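Local coordinates for D-aminoacyl-tRNA deacylase 1 (Homo sapiens, PDB 2OKV), which hydrolyses D-aminoacyl-tRNAs and glycyl-tRNA(Ala) mischarged by synthetases, and may also act as an ATPase in DNA replication, at residues 110-113 with 114-117. Numbering follows the deposited sequence.
Sequences LEQL and RKTY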
loop_
_atom_site.group_PDB
_atom_site.type_symbol
_atom_site.label_atom_id
_atom_site.label_comp_id
_atom_site.label_asym_id
_atom_site.label_seq_id
_atom_site.Cartn_x
_atom_site.Cartn_y
_atom_site.Cartn_z
ATOM N N LEU B 110 2.036 14.286 -12.543
ATOM C CA LEU B 110 3.294 13.657 -12.969
ATOM C C LEU B 110 4.254 14.683 -13.530
ATOM O O LEU B 110 5.465 14.585 -13.321
ATOM C CB LEU B 110 3.053 12.592 -14.033
ATOM C CG LEU B 110 2.722 11.172 -13.609
ATOM C CD1 LEU B 110 2.667 10.378 -14.891
ATOM C CD2 LEU B 110 3.743 10.554 -12.647
ATOM N N GLU B 111 3.713 15.663 -14.250
ATOM C CA GLU B 111 4.537 16.726 -14.815
ATOM C C GLU B 111 5.162 17.640 -13.743
ATOM O O GLU B 111 6.309 18.083 -13.919
ATOM C CB GLU B 111 3.751 17.514 -15.882
ATOM C CG GLU B 111 4.559 18.510 -16.712
ATOM C CD GLU B 111 5.679 17.885 -17.562
ATOM O OE1 GLU B 111 5.754 16.648 -17.717
ATOM O OE2 GLU B 111 6.505 18.661 -18.080
ATOM N N GLN B 112 4.438 17.926 -12.651
ATOM C CA GLN B 112 5.005 18.731 -11.545
ATOM C C GLN B 112 6.124 17.949 -10.860
ATOM O O GLN B 112 7.156 18.510 -10.507
ATOM C CB GLN B 112 3.963 19.146 -10.483
ATOM C CG GLN B 112 3.907 20.681 -10.098
ATOM C CD GLN B 112 5.164 21.287 -9.441
ATOM O OE1 GLN B 112 6.263 21.245 -10.001
ATOM N NE2 GLN B 112 4.980 21.913 -8.269
ATOM N N LEU B 113 5.886 16.656 -10.659
ATOM C CA LEU B 113 6.876 15.742 -10.108
ATOM C C LEU B 113 8.169 15.746 -10.913
ATOM O O LEU B 113 9.253 15.852 -10.341
ATOM C CB LEU B 113 6.323 14.316 -10.082
ATOM C CG LEU B 113 5.998 13.514 -8.819
ATOM C CD1 LEU B 113 6.010 12.044 -9.190
ATOM C CD2 LEU B 113 6.910 13.754 -7.628
ATOM N N ARG B 114 8.049 15.597 -12.233
ATOM C CA ARG B 114 9.207 15.625 -13.127
ATOM C C ARG B 114 9.950 16.960 -13.137
ATOM O O ARG B 114 11.184 16.980 -13.150
ATOM C CB ARG B 114 8.805 15.279 -14.552
ATOM C CG ARG B 114 8.263 13.885 -14.734
ATOM C CD ARG B 114 8.255 13.589 -16.228
ATOM N NE ARG B 114 6.997 13.028 -16.700
ATOM C CZ ARG B 114 6.712 11.732 -16.743
ATOM N NH1 ARG B 114 7.598 10.828 -16.320
ATOM N NH2 ARG B 114 5.533 11.344 -17.202
ATOM N N LYS B 115 9.222 18.072 -13.147
ATOM C CA LYS B 115 9.890 19.368 -13.179
ATOM C C LYS B 115 10.548 19.749 -11.844
ATOM O O LYS B 115 11.527 20.500 -11.829
ATOM C CB LYS B 115 8.968 20.468 -13.717
ATOM C CG LYS B 115 8.211 21.297 -12.689
ATOM C CD LYS B 115 7.635 22.532 -13.382
ATOM C CE LYS B 115 6.357 23.037 -12.721
ATOM N NZ LYS B 115 5.572 23.827 -13.729
ATOM N N THR B 116 10.012 19.227 -10.741
ATOM C CA THR B 116 10.554 19.487 -9.396
ATOM C C THR B 116 11.743 18.578 -9.090
ATOM O O THR B 116 12.619 18.941 -8.299
ATOM C CB THR B 116 9.457 19.319 -8.302
ATOM O OG1 THR B 116 8.375 20.210 -8.586
ATOM C CG2 THR B 116 9.995 19.636 -6.887
ATOM N N TYR B 117 11.743 17.383 -9.685
ATOM C CA TYR B 117 12.814 16.396 -9.523
ATOM C C TYR B 117 13.553 16.221 -10.853
ATOM O O TYR B 117 13.954 17.208 -11.468
ATOM C CB TYR B 117 12.229 15.068 -9.015
ATOM C CG TYR B 117 13.236 14.005 -8.587
ATOM C CD1 TYR B 117 14.587 14.326 -8.313
ATOM C CD2 TYR B 117 12.830 12.682 -8.436
ATOM C CE1 TYR B 117 15.503 13.324 -7.901
ATOM C CE2 TYR B 117 13.719 11.687 -8.033
ATOM C CZ TYR B 117 15.044 12.011 -7.762
ATOM O OH TYR B 117 15.893 11.005 -7.371
#
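Thr116 and Gln112 meet through torsions that turn both polar ends to one flank of the helix: OG1 of Thr116 lies anti to its own carbonyl carbon (chi1 -58°), leaning back over the preceding turn, while the Gln112 chain bends at chi2 (-63°) and brings its amide round to the same place. OG1 donates to the backbone O of Gln112 at 2.8 Å, and Thr116 N donates to that oxygen too, the two donors arriving from opposite faces of the carbonyl plane. OE1 of Gln112 stands 2.7 Å from OG1 of Thr116, and the two Gln112 oxygens both face the hydroxyl from one side. The same OE1 rests against the aliphatic part of Lys115, 3.3 Å from its CE, with the lysine chain crossing the glutamine.

Toward the start of residues 110-117, Arg114 runs back to Leu110 and Glu111. Its CG lies 3.2 Å from the carbonyl O of Leu110. CD1 of Leu110 approaches NH2 of Arg114 obliquely, at 3.8 Å. OE1 of Glu111 sits at the guanidinium edge, 4.0 Å from NE of Arg114, which makes this a long salt bridge; the single OE1 to NE approach, with the two planes turned 58° apart, argues against a two-pronged pairing.

Main-chain i to i+4 bonds continue to the end of helix 99-116, where Tyr117 N donates to Leu113 O at 3.0 Å although Tyr117 has left helical backbone angles. Leu113 packs on Leu50 and Cys76, Tyr117 on Leu50, Ile74 and Ile122, joining the helix end to helix 39-51 and the sheet. The chemistry thus divides by face: apolar packing inward, with one polar end, Tyr117 OH, satisfied by Tyr72 O; a long and probably weak ion pair at Glu111; and a threonine hydroxyl supplementing the backbone bonding of the helix's last turn.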